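Local coordinates for tellurite resistance protein of COG3793 (Nostoc punctiforme, PDB 2OU3) that is of unknown detailed function but belongs to the TerB family linked to tellurite resistance, and binds zinc and an indole aldehyde in the crystal, at residues A101-A106 / Y142-R147. Numbering follows the deposited sequence.
Sequences AIWVSA and YEAALR. With ZN (zinc ion), chain C.
Trp103 reaches from helix 94-106 to Glu143 and Ala144 on helix 130-154 and makes every contact between the two segments, bridging backbones whose nearest CA atoms, those of Trp103 and Ala144, are 8.8 Å apart. From CB, which points at the opposite helix, the indole runs outward with its six-membered ring leading. On the pyrrole side NE1 donates a hydrogen bond to Glu143 OE1 (3.0 Å, N-H...O 153°); the acceptor lies near the ring plane and is approached almost along its C-O axis, while the carboxylate is turned 36° from the indole. Further out, CZ2 meets Glu143 CB edge-on at 3.6 Å. At the far end, CH2 rests against Ala144, 3.7 Å from its CA and 3.8 Å from its CB. With CG anti to its carbonyl carbon (chi1 -76°) and the chain extended beyond it, Glu143 crosses the indole obliquely and sets both CB and OE1 at its edge. OE2 forms a salt bridge with Arg150 of the second subunit, which probably helps fix the carboxylate. Two residues on, Ser105 O binds zinc, as do Glu50, Asp108 and Glu115. Tyr140 and Trp16 of the second subunit meet the indole edge-to-face, placing this helix-helix packing of an all-helical TerB-family protein at the subunit interface, where zinc-binding helix 94-106 joins long helix 130-154, while Val104 packs on helices 26-41 and 48-60.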
ATOM      1  N   ALA A 101      11.753  -4.410  -8.260  1.00 13.71           N
ATOM      2  CA  ALA A 101      12.101  -4.573  -9.673  1.00 12.95           C
ATOM      3  C   ALA A 101      11.218  -5.611 -10.372  1.00 14.64           C
ATOM      4  O   ALA A 101      10.777  -5.416 -11.515  1.00 11.97           O
ATOM      5  CB  ALA A 101      13.574  -4.972  -9.823  1.00 14.72           C
ATOM      6  N   ILE A 102      10.933  -6.698  -9.664  1.00 14.80           N
ATOM      7  CA  ILE A 102       9.999  -7.726 -10.167  1.00 15.45           C
ATOM      8  C   ILE A 102       8.624  -7.129 -10.401  1.00 15.61           C
ATOM      9  O   ILE A 102       8.038  -7.329 -11.460  1.00 14.76           O
ATOM     10  CB  ILE A 102       9.900  -8.906  -9.184  1.00 13.81           C
ATOM     11  CG1 ILE A 102      11.226  -9.666  -9.173  1.00 15.66           C
ATOM     12  CG2 ILE A 102       8.704  -9.859  -9.548  1.00 11.44           C
ATOM     13  CD1 ILE A 102      11.444 -10.589  -7.934  1.00 18.29           C
ATOM     14  N   TRP A 103       8.104  -6.396  -9.409  1.00 16.28           N
ATOM     15  CA  TRP A 103       6.790  -5.751  -9.521  1.00 13.98           C
ATOM     16  C   TRP A 103       6.769  -4.733 -10.655  1.00 16.57           C
ATOM     17  O   TRP A 103       5.811  -4.674 -11.408  1.00 16.52           O
ATOM     18  CB  TRP A 103       6.395  -5.059  -8.224  1.00 17.02           C
ATOM     19  CG  TRP A 103       5.651  -5.899  -7.288  1.00 15.55           C
ATOM     20  CD1 TRP A 103       6.143  -6.602  -6.236  1.00 14.88           C
ATOM     21  CD2 TRP A 103       4.247  -6.152  -7.328  1.00 12.36           C
ATOM     22  NE1 TRP A 103       5.112  -7.258  -5.579  1.00 16.28           N
ATOM     23  CE2 TRP A 103       3.942  -7.015  -6.243  1.00 13.08           C
ATOM     24  CE3 TRP A 103       3.217  -5.753  -8.186  1.00 17.49           C
ATOM     25  CZ2 TRP A 103       2.658  -7.451  -5.995  1.00 18.80           C
ATOM     26  CZ3 TRP A 103       1.942  -6.189  -7.932  1.00 19.68           C
ATOM     27  CH2 TRP A 103       1.674  -7.032  -6.860  1.00 16.61           C
ATOM     28  N   VAL A 104       7.833  -3.947 -10.782  1.00 16.79           N
ATOM     29  CA  VAL A 104       7.937  -3.011 -11.903  1.00 15.82           C
ATOM     30  C   VAL A 104       7.893  -3.737 -13.264  1.00 16.48           C
ATOM     31  O   VAL A 104       7.210  -3.291 -14.164  1.00 16.74           O
ATOM     32  CB  VAL A 104       9.214  -2.170 -11.817  1.00 18.06           C
ATOM     33  CG1 VAL A 104       9.439  -1.399 -13.119  1.00 16.85           C
ATOM     34  CG2 VAL A 104       9.116  -1.182 -10.621  1.00 14.54           C
ATOM     35  N   SER A 105       8.649  -4.813 -13.396  1.00 15.90           N
ATOM     36  CA  SER A 105       8.724  -5.578 -14.612  1.00 19.66           C
ATOM     37  C   SER A 105       7.349  -6.194 -14.931  1.00 19.60           C
ATOM     38  O   SER A 105       6.974  -6.363 -16.076  1.00 21.07           O
ATOM     39  CB  SER A 105       9.777  -6.664 -14.459  1.00 21.17           C
ATOM     40  OG  SER A 105      11.076  -6.104 -14.407  1.00 18.57           O
ATOM     41  N   ALA A 106       6.609  -6.562 -13.905  1.00 17.59           N
ATOM     42  CA  ALA A 106       5.286  -7.152 -14.086  1.00 19.80           C
ATOM     43  C   ALA A 106       4.229  -6.129 -14.497  1.00 20.82           C
ATOM     44  O   ALA A 106       3.149  -6.519 -14.918  1.00 23.02           O
ATOM     45  CB  ALA A 106       4.835  -7.832 -12.766  1.00 20.71           C
ATOM     46  N   TYR A 142       2.083 -14.430  -5.355  1.00 17.18           N
ATOM     47  CA  TYR A 142       1.103 -14.534  -4.268  1.00 18.12           C
ATOM     48  C   TYR A 142       0.504 -13.179  -3.897  1.00 17.98           C
ATOM     49  O   TYR A 142      -0.703 -13.074  -3.658  1.00 16.92           O
ATOM     50  CB  TYR A 142       1.743 -15.143  -3.033  1.00 22.48           C
ATOM     51  CG  TYR A 142       1.713 -16.651  -2.990  1.00 31.46           C
ATOM     52  CD1 TYR A 142       2.656 -17.402  -3.682  1.00 44.49           C
ATOM     53  CD2 TYR A 142       0.747 -17.330  -2.250  1.00 39.72           C
ATOM     54  CE1 TYR A 142       2.652 -18.796  -3.655  1.00 41.91           C
ATOM     55  CE2 TYR A 142       0.735 -18.729  -2.209  1.00 43.26           C
ATOM     56  CZ  TYR A 142       1.695 -19.448  -2.921  1.00 42.86           C
ATOM     57  OH  TYR A 142       1.714 -20.823  -2.900  1.00 44.57           O
ATOM     58  N   GLU A 143       1.345 -12.151  -3.824  1.00 16.42           N
ATOM     59  CA  GLU A 143       0.867 -10.802  -3.512  1.00 17.37           C
ATOM     60  C   GLU A 143      -0.087 -10.280  -4.601  1.00 16.56           C
ATOM     61  O   GLU A 143      -1.172  -9.770  -4.301  1.00 14.58           O
ATOM     62  CB  GLU A 143       2.034  -9.857  -3.323  1.00 17.62           C
ATOM     63  CG  GLU A 143       2.762  -9.994  -2.006  1.00 22.97           C
ATOM     64  CD  GLU A 143       4.022  -9.063  -1.895  1.00 25.45           C
ATOM     65  OE1 GLU A 143       4.563  -8.556  -2.918  1.00 27.78           O
ATOM     66  OE2 GLU A 143       4.531  -8.923  -0.764  1.00 29.26           O
ATOM     67  N   ALA A 144       0.295 -10.484  -5.855  1.00 14.69           N
ATOM     68  CA  ALA A 144      -0.500 -10.055  -7.007  1.00 15.24           C
ATOM     69  C   ALA A 144      -1.842 -10.776  -7.016  1.00 14.94           C
ATOM     70  O   ALA A 144      -2.885 -10.165  -7.181  1.00 15.04           O
ATOM     71  CB  ALA A 144       0.280 -10.305  -8.296  1.00 10.65           C
ATOM     72  N   ALA A 145      -1.803 -12.085  -6.779  1.00 14.60           N
ATOM     73  CA  ALA A 145      -3.016 -12.910  -6.731  1.00 15.70           C
ATOM     74  C   ALA A 145      -3.974 -12.541  -5.590  1.00 15.19           C
ATOM     75  O   ALA A 145      -5.193 -12.518  -5.758  1.00 15.86           O
ATOM     76  CB  ALA A 145      -2.621 -14.394  -6.648  1.00 16.96           C
ATOM     77  N   LEU A 146      -3.421 -12.266  -4.427  1.00 17.21           N
ATOM     78  CA  LEU A 146      -4.209 -11.913  -3.257  1.00 18.57           C
ATOM     79  C   LEU A 146      -4.850 -10.533  -3.424  1.00 17.37           C
ATOM     80  O   LEU A 146      -5.972 -10.299  -2.975  1.00 18.14           O
ATOM     81  CB  LEU A 146      -3.329 -11.973  -2.000  1.00 19.99           C
ATOM     82  CG  LEU A 146      -4.051 -11.845  -0.651  1.00 21.95           C
ATOM     83  CD1 LEU A 146      -5.183 -12.865  -0.474  1.00 24.32           C
ATOM     84  CD2 LEU A 146      -3.024 -11.937   0.499  1.00 22.56           C
ATOM     85  N   ARG A 147      -4.140  -9.615  -4.073  1.00 16.30           N
ATOM     86  CA  ARG A 147      -4.704  -8.300  -4.374  1.00 17.43           C
ATOM     87  C   ARG A 147      -5.883  -8.428  -5.312  1.00 17.63           C
ATOM     88  O   ARG A 147      -6.906  -7.787  -5.107  1.00 13.98           O
ATOM     89  CB  ARG A 147      -3.633  -7.348  -4.927  1.00 17.99           C
ATOM     90  CG  ARG A 147      -4.168  -6.035  -5.472  1.00 17.89           C
ATOM     91  CD  ARG A 147      -3.092  -5.020  -5.783  1.00 20.44           C
ATOM     92  NE  ARG A 147      -3.710  -3.835  -6.368  1.00 14.55           N
ATOM     93  CZ  ARG A 147      -4.117  -3.779  -7.628  1.00 20.70           C
ATOM     94  NH1 ARG A 147      -3.925  -4.812  -8.437  1.00 14.71           N
ATOM     95  NH2 ARG A 147      -4.703  -2.693  -8.090  1.00 16.55           N
TER
HETATM   96 ZN    ZN C 161       7.548  -6.077 -18.055  1.00 26.52          ZN
HETATM   97  O   HOH W   1       7.973  -5.704 -20.271  1.00 22.68           O
HETATM   98  O   HOH W   2       6.233  -7.803 -18.425  1.00 23.07           O